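PDB 6VAP: thioesterase from Streptomyces sp. WAC02707, which probably removes acyl groups from carrier proteins of the borrelidin polyketide synthase by hydrolysing their thioesters, as a type II thioesterase of the alpha/beta-hydrolase clan. Local coordinates for residues Ile14-Arg18 / Ala37-His41; Leu118-Ser124 / Cys194-Leu199. One frame throughout, in Å; residues are numbered along the deposited sequence.

From the N terminus the chain first forms the short strand 14-15 at one border of the central sheet. It then runs through strand 26-30 and returns in the loop before helix 41-47. Contact 1 closes this early loop, with 18 residues between its segments. Contact 2 opens only later. It joins strand 120-124 to strand 196-201 and closes a longer loop that carries helices 143-149 and 167-182. The two contacts follow in series, neither nested nor crossed. Both reach the same sheet, with their centres about 20 Å apart. Contact 1 ties the border strand and the residues just after it to the loop that leads into helix 41-47, whereas contact 2 joins neighbouring strands inside the sheet.

Contact 1: Ile14-Arg18 / Ala37-His41; sequences IRQYR and ATFYH
Tyr17 lays its ring against His41 and brings its hydroxyl to the start of the 3-10 turn at Ala37 and Thr38. Its CB sits over the imidazole face, 4.0 Å from the centroid of the His41 ring, in a CH-pi contact. CG follows over the centre of the same face. Tyr17 CD1 comes nearest to His41 CE1, at 3.7 Å. The two rings form an offset stack, with centroids 4.3 Å apart and planes at 15°. Farther out, Tyr17 CE2 meets Ala37 O at 3.3 Å, at the edge of the tyrosine ring. CZ passes Ala37 O and Thr38 CA. At the tip, Tyr17 OH lies 3.2 Å from Ala37 CB. Tyr17 OH is 3.5 Å from Thr38 CG2. It is also close to Thr38 N, but the angle is poor for a hydrogen bond. The tyrosine CG lies anti to its carbonyl carbon (chi1 -69°), which turns the ring toward residues 37-41.

Arg18 approaches the edge of the His41 ring. Arg18 NH1 lies 2.9 Å from His41 NE2, and the guanidinium is turned 64° from the imidazole plane. Arg18 NH1 makes a weak hydrogen bond to Tyr17 O. This arginine is poorly ordered. At the other end, Arg15 CG packs on Ala37 CB at 3.7 Å. The arginine chain bends at chi2, and its NH2 is held by Val12 O and by a salt bridge to Asp63.

Ala44 of helix 41-47 and Ala55 of strand 52-56 also pack on Tyr17. The arrangement is a surface contact in an alpha/beta-hydrolase fold. It joins the end of the antiparallel border strand and the loop that follows it to the 3-10 segment and the start of helix 41-47.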
loop_
_atom_site.group_PDB
_atom_site.type_symbol
_atom_site.label_atom_id
_atom_site.label_comp_id
_atom_site.label_asym_id
_atom_site.label_seq_id
_atom_site.Cartn_x
_atom_site.Cartn_y
_atom_site.Cartn_z
ATOM N N ILE A 14 -11.514 6.894 2.079
ATOM C CA ILE A 14 -11.586 5.490 2.466
ATOM C C ILE A 14 -12.819 4.885 1.835
ATOM O O ILE A 14 -13.939 5.280 2.170
ATOM C CB ILE A 14 -11.620 5.318 3.993
ATOM C CG1 ILE A 14 -10.338 5.932 4.601
ATOM C CG2 ILE A 14 -11.747 3.845 4.342
ATOM C CD1 ILE A 14 -10.364 6.070 6.089
ATOM N N ARG A 15 -12.622 3.906 0.958
ATOM C CA ARG A 15 -13.715 3.269 0.236
ATOM C C ARG A 15 -13.941 1.879 0.824
ATOM O O ARG A 15 -13.030 1.042 0.831
ATOM C CB ARG A 15 -13.406 3.185 -1.259
ATOM C CG ARG A 15 -12.988 4.516 -1.892
ATOM C CD ARG A 15 -14.131 5.539 -1.804
ATOM N NE ARG A 15 -13.637 6.903 -1.970
ATOM C CZ ARG A 15 -13.660 7.586 -3.108
ATOM N NH1 ARG A 15 -14.152 7.028 -4.204
ATOM N NH2 ARG A 15 -13.187 8.830 -3.140
ATOM N N GLN A 16 -15.149 1.633 1.302
ATOM C CA GLN A 16 -15.568 0.350 1.862
ATOM C C GLN A 16 -16.522 -0.266 0.846
ATOM O O GLN A 16 -17.683 0.139 0.738
ATOM C CB GLN A 16 -16.234 0.576 3.217
ATOM C CG GLN A 16 -16.665 -0.696 3.929
ATOM C CD GLN A 16 -17.396 -0.422 5.226
ATOM O OE1 GLN A 16 -17.746 0.711 5.517
ATOM N NE2 GLN A 16 -17.628 -1.459 6.009
ATOM N N TYR A 17 -16.031 -1.258 0.106
ATOM C CA TYR A 17 -16.796 -1.795 -1.008
ATOM C C TYR A 17 -17.823 -2.831 -0.573
ATOM O O TYR A 17 -18.838 -2.992 -1.252
ATOM C CB TYR A 17 -15.829 -2.382 -2.031
ATOM C CG TYR A 17 -15.003 -1.326 -2.721
ATOM C CD1 TYR A 17 -15.613 -0.272 -3.417
ATOM C CD2 TYR A 17 -13.615 -1.403 -2.722
ATOM C CE1 TYR A 17 -14.849 0.696 -4.053
ATOM C CE2 TYR A 17 -12.844 -0.438 -3.326
ATOM C CZ TYR A 17 -13.458 0.608 -4.002
ATOM O OH TYR A 17 -12.706 1.574 -4.625
ATOM N N ARG A 18 -17.576 -3.555 0.511
ATOM C CA ARG A 18 -18.474 -4.597 0.968
ATOM C C ARG A 18 -18.785 -4.441 2.453
ATOM O O ARG A 18 -17.992 -3.873 3.206
ATOM C CB ARG A 18 -17.853 -5.974 0.711
ATOM C CG ARG A 18 -17.596 -6.297 -0.753
ATOM C CD ARG A 18 -18.840 -6.753 -1.471
ATOM N NE ARG A 18 -18.538 -7.298 -2.793
ATOM C CZ ARG A 18 -18.496 -6.580 -3.912
ATOM N NH1 ARG A 18 -18.736 -5.276 -3.883
ATOM N NH2 ARG A 18 -18.217 -7.170 -5.064
ATOM N N ALA A 37 -8.472 3.214 -5.523
ATOM C CA ALA A 37 -9.072 2.328 -4.534
ATOM C C ALA A 37 -9.779 1.146 -5.176
ATOM O O ALA A 37 -9.830 0.061 -4.574
ATOM C CB ALA A 37 -10.049 3.095 -3.658
ATOM N N THR A 38 -10.341 1.334 -6.379
ATOM C CA THR A 38 -11.050 0.246 -7.042
ATOM C C THR A 38 -10.141 -0.950 -7.304
ATOM O O THR A 38 -10.634 -2.065 -7.515
ATOM C CB THR A 38 -11.657 0.738 -8.363
ATOM O OG1 THR A 38 -10.677 1.481 -9.106
ATOM C CG2 THR A 38 -12.841 1.623 -8.106
ATOM N N PHE A 39 -8.824 -0.733 -7.344
ATOM C CA PHE A 39 -7.886 -1.836 -7.534
ATOM C C PHE A 39 -8.097 -2.939 -6.499
ATOM O O PHE A 39 -7.887 -4.126 -6.784
ATOM C CB PHE A 39 -6.458 -1.301 -7.446
ATOM C CG PHE A 39 -5.409 -2.359 -7.493
ATOM C CD1 PHE A 39 -5.033 -2.934 -8.703
ATOM C CD2 PHE A 39 -4.760 -2.760 -6.345
ATOM C CE1 PHE A 39 -4.049 -3.901 -8.741
ATOM C CE2 PHE A 39 -3.783 -3.714 -6.394
ATOM C CZ PHE A 39 -3.433 -4.301 -7.575
ATOM N N TYR A 40 -8.529 -2.582 -5.291
ATOM C CA TYR A 40 -8.692 -3.554 -4.214
ATOM C C TYR A 40 -10.093 -4.138 -4.092
ATOM O O TYR A 40 -10.383 -4.837 -3.114
ATOM C CB TYR A 40 -8.286 -2.919 -2.906
ATOM C CG TYR A 40 -6.789 -2.768 -2.792
ATOM C CD1 TYR A 40 -5.985 -3.882 -2.640
ATOM C CD2 TYR A 40 -6.185 -1.505 -2.813
ATOM C CE1 TYR A 40 -4.570 -3.755 -2.501
ATOM C CE2 TYR A 40 -4.810 -1.371 -2.737
ATOM C CZ TYR A 40 -4.018 -2.480 -2.574
ATOM O OH TYR A 40 -2.684 -2.362 -2.413
ATOM N N HIS A 41 -10.950 -3.912 -5.077
ATOM C CA HIS A 41 -12.274 -4.527 -5.039
ATOM C C HIS A 41 -12.218 -6.049 -4.944
ATOM O O HIS A 41 -12.971 -6.627 -4.140
ATOM C CB HIS A 41 -13.084 -4.100 -6.269
ATOM C CG HIS A 41 -14.529 -3.845 -5.982
ATOM N ND1 HIS A 41 -15.172 -2.684 -6.361
ATOM C CD2 HIS A 41 -15.457 -4.612 -5.365
ATOM C CE1 HIS A 41 -16.438 -2.752 -5.988
ATOM N NE2 HIS A 41 -16.637 -3.913 -5.387
#

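Contact 2: Leu118-Ser124 / Cys194-Leu199; sequences LEALLVS and CPIHAL
Val123, Leu121, Ile196 and Ala198 form the apolar centre, on the sheet face covered by helix 99-113. Val123 CG2 reaches both Ile196 CG2 and Ala198 CB, each at 4.1 Å. Leu121 lies alongside Ile196, and its CD2 touches Ile196 CG1 and CD1. Cys194 SG closes this row against Leu121 CB at 4.1 Å.

On the other face, the Leu122 side chain slants across that of His197, and Leu122 CD2 meets His197 CB at 4.0 Å. The imidazole carries on beyond it, where NE2 is hydrogen-bonded to Asp226 and ND1 to His249. These two hydrogen bonds probably fix the ring's rotation. Ser124 OG likewise looks elsewhere, to His97 and Tyr234.

The backbones form a parallel ladder. Leu121 N donates to Pro195 O (2.8 Å), and His197 N to Leu121 O (2.9 Å). Val123 N is hydrogen-bonded to His197 O (3.0 Å), and Leu199 N to Val123 O (2.8 Å). The last is the least straight of the four, at 148°.

Just before the strands begin, Pro195 CD rests 3.3 Å from Glu119 O. Such parallel pairing of inner strands is characteristic of the alpha/beta-hydrolase core, here beside strand 92-97, which leads to the probable nucleophile elbow.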
loop_
_atom_site.group_PDB
_atom_site.type_symbol
_atom_site.label_atom_id
_atom_site.label_comp_id
_atom_site.label_asym_id
_atom_site.label_seq_id
_atom_site.Cartn_x
_atom_site.Cartn_y
_atom_site.Cartn_z
ATOM N N LEU A 118 -0.710 -2.950 15.431
ATOM C CA LEU A 118 -1.110 -3.507 14.143
ATOM C C LEU A 118 -0.934 -5.022 14.117
ATOM O O LEU A 118 0.068 -5.548 14.601
ATOM C CB LEU A 118 -0.293 -2.898 13.001
ATOM C CG LEU A 118 -0.302 -1.373 12.892
ATOM C CD1 LEU A 118 0.610 -0.914 11.753
ATOM C CD2 LEU A 118 -1.733 -0.896 12.618
ATOM N N GLU A 119 -1.910 -5.728 13.550
ATOM C CA GLU A 119 -1.793 -7.180 13.434
ATOM C C GLU A 119 -0.690 -7.568 12.457
ATOM O O GLU A 119 0.064 -8.520 12.696
ATOM C CB GLU A 119 -3.130 -7.768 12.986
ATOM C CG GLU A 119 -4.277 -7.462 13.918
ATOM C CD GLU A 119 -3.992 -7.872 15.360
ATOM O OE1 GLU A 119 -3.578 -9.031 15.577
ATOM O OE2 GLU A 119 -4.195 -7.032 16.267
ATOM N N ALA A 120 -0.617 -6.879 11.330
ATOM C CA ALA A 120 0.449 -7.136 10.386
ATOM C C ALA A 120 0.623 -5.916 9.497
ATOM O O ALA A 120 -0.320 -5.139 9.299
ATOM C CB ALA A 120 0.144 -8.376 9.548
ATOM N N LEU A 121 1.849 -5.760 8.969
ATOM C CA LEU A 121 2.136 -4.847 7.868
ATOM C C LEU A 121 2.550 -5.728 6.685
ATOM O O LEU A 121 3.594 -6.395 6.740
ATOM C CB LEU A 121 3.225 -3.858 8.252
ATOM C CG LEU A 121 3.761 -3.042 7.099
ATOM C CD1 LEU A 121 2.620 -2.253 6.430
ATOM C CD2 LEU A 121 4.898 -2.124 7.549
ATOM N N LEU A 122 1.712 -5.789 5.630
ATOM C CA LEU A 122 1.996 -6.551 4.413
ATOM C C LEU A 122 2.465 -5.576 3.335
ATOM O O LEU A 122 1.786 -4.586 3.030
ATOM C CB LEU A 122 0.771 -7.332 3.944
ATOM C CG LEU A 122 0.345 -8.432 4.906
ATOM C CD1 LEU A 122 -1.048 -8.149 5.500
ATOM C CD2 LEU A 122 0.332 -9.754 4.181
ATOM N N VAL A 123 3.655 -5.818 2.804
ATOM C CA VAL A 123 4.289 -4.914 1.854
ATOM C C VAL A 123 4.709 -5.706 0.627
ATOM O O VAL A 123 5.376 -6.734 0.734
ATOM C CB VAL A 123 5.505 -4.207 2.466
ATOM C CG1 VAL A 123 5.014 -3.097 3.442
ATOM C CG2 VAL A 123 6.325 -5.188 3.203
ATOM N N SER A 124 4.282 -5.249 -0.534
ATOM C CA SER A 124 4.428 -5.989 -1.772
ATOM C C SER A 124 5.235 -5.147 -2.738
ATOM O O SER A 124 4.918 -3.974 -2.925
ATOM C CB SER A 124 3.034 -6.280 -2.368
ATOM O OG SER A 124 3.118 -6.540 -3.743
ATOM N N CYS A 194 5.035 -4.456 15.149
ATOM C CA CYS A 194 4.019 -5.289 14.500
ATOM C C CYS A 194 4.712 -6.213 13.532
ATOM O O CYS A 194 5.669 -5.857 12.960
ATOM C CB CYS A 194 3.075 -4.520 13.600
ATOM S SG CYS A 194 3.941 -3.723 12.237
ATOM N N PRO A 195 4.260 -7.601 13.192
ATOM C CA PRO A 195 4.780 -8.477 12.134
ATOM C C PRO A 195 4.821 -7.769 10.789
ATOM O O PRO A 195 3.963 -6.961 10.448
ATOM C CB PRO A 195 3.789 -9.644 12.119
ATOM C CG PRO A 195 3.156 -9.632 13.487
ATOM C CD PRO A 195 3.103 -8.189 13.888
ATOM N N ILE A 196 5.852 -8.058 10.025
ATOM C CA ILE A 196 5.974 -7.564 8.669
ATOM C C ILE A 196 6.069 -8.766 7.751
ATOM O O ILE A 196 6.865 -9.682 7.981
ATOM C CB ILE A 196 7.198 -6.655 8.493
ATOM C CG1 ILE A 196 6.980 -5.319 9.200
ATOM C CG2 ILE A 196 7.418 -6.374 6.946
ATOM C CD1 ILE A 196 8.121 -4.329 9.070
ATOM N N HIS A 197 5.212 -8.802 6.746
ATOM C CA HIS A 197 5.219 -9.863 5.751
ATOM C C HIS A 197 5.480 -9.205 4.408
ATOM O O HIS A 197 4.672 -8.406 3.931
ATOM C CB HIS A 197 3.911 -10.666 5.721
ATOM C CG HIS A 197 4.011 -11.941 4.926
ATOM N ND1 HIS A 197 3.213 -13.038 5.167
ATOM C CD2 HIS A 197 4.820 -12.297 3.894
ATOM C CE1 HIS A 197 3.522 -14.009 4.326
ATOM N NE2 HIS A 197 4.489 -13.583 3.534
ATOM N N ALA A 198 6.597 -9.540 3.796
ATOM C CA ALA A 198 6.990 -8.942 2.540
ATOM C C ALA A 198 6.673 -9.915 1.417
ATOM O O ALA A 198 6.807 -11.134 1.571
ATOM C CB ALA A 198 8.470 -8.619 2.574
ATOM N N LEU A 199 6.262 -9.373 0.281
ATOM C CA LEU A 199 5.863 -10.166 -0.874
ATOM C C LEU A 199 6.503 -9.560 -2.115
ATOM O O LEU A 199 6.411 -8.346 -2.331
ATOM C CB LEU A 199 4.343 -10.202 -1.024
ATOM C CG LEU A 199 3.564 -10.438 0.263
ATOM C CD1 LEU A 199 2.116 -10.141 0.011
ATOM C CD2 LEU A 199 3.719 -11.862 0.789
#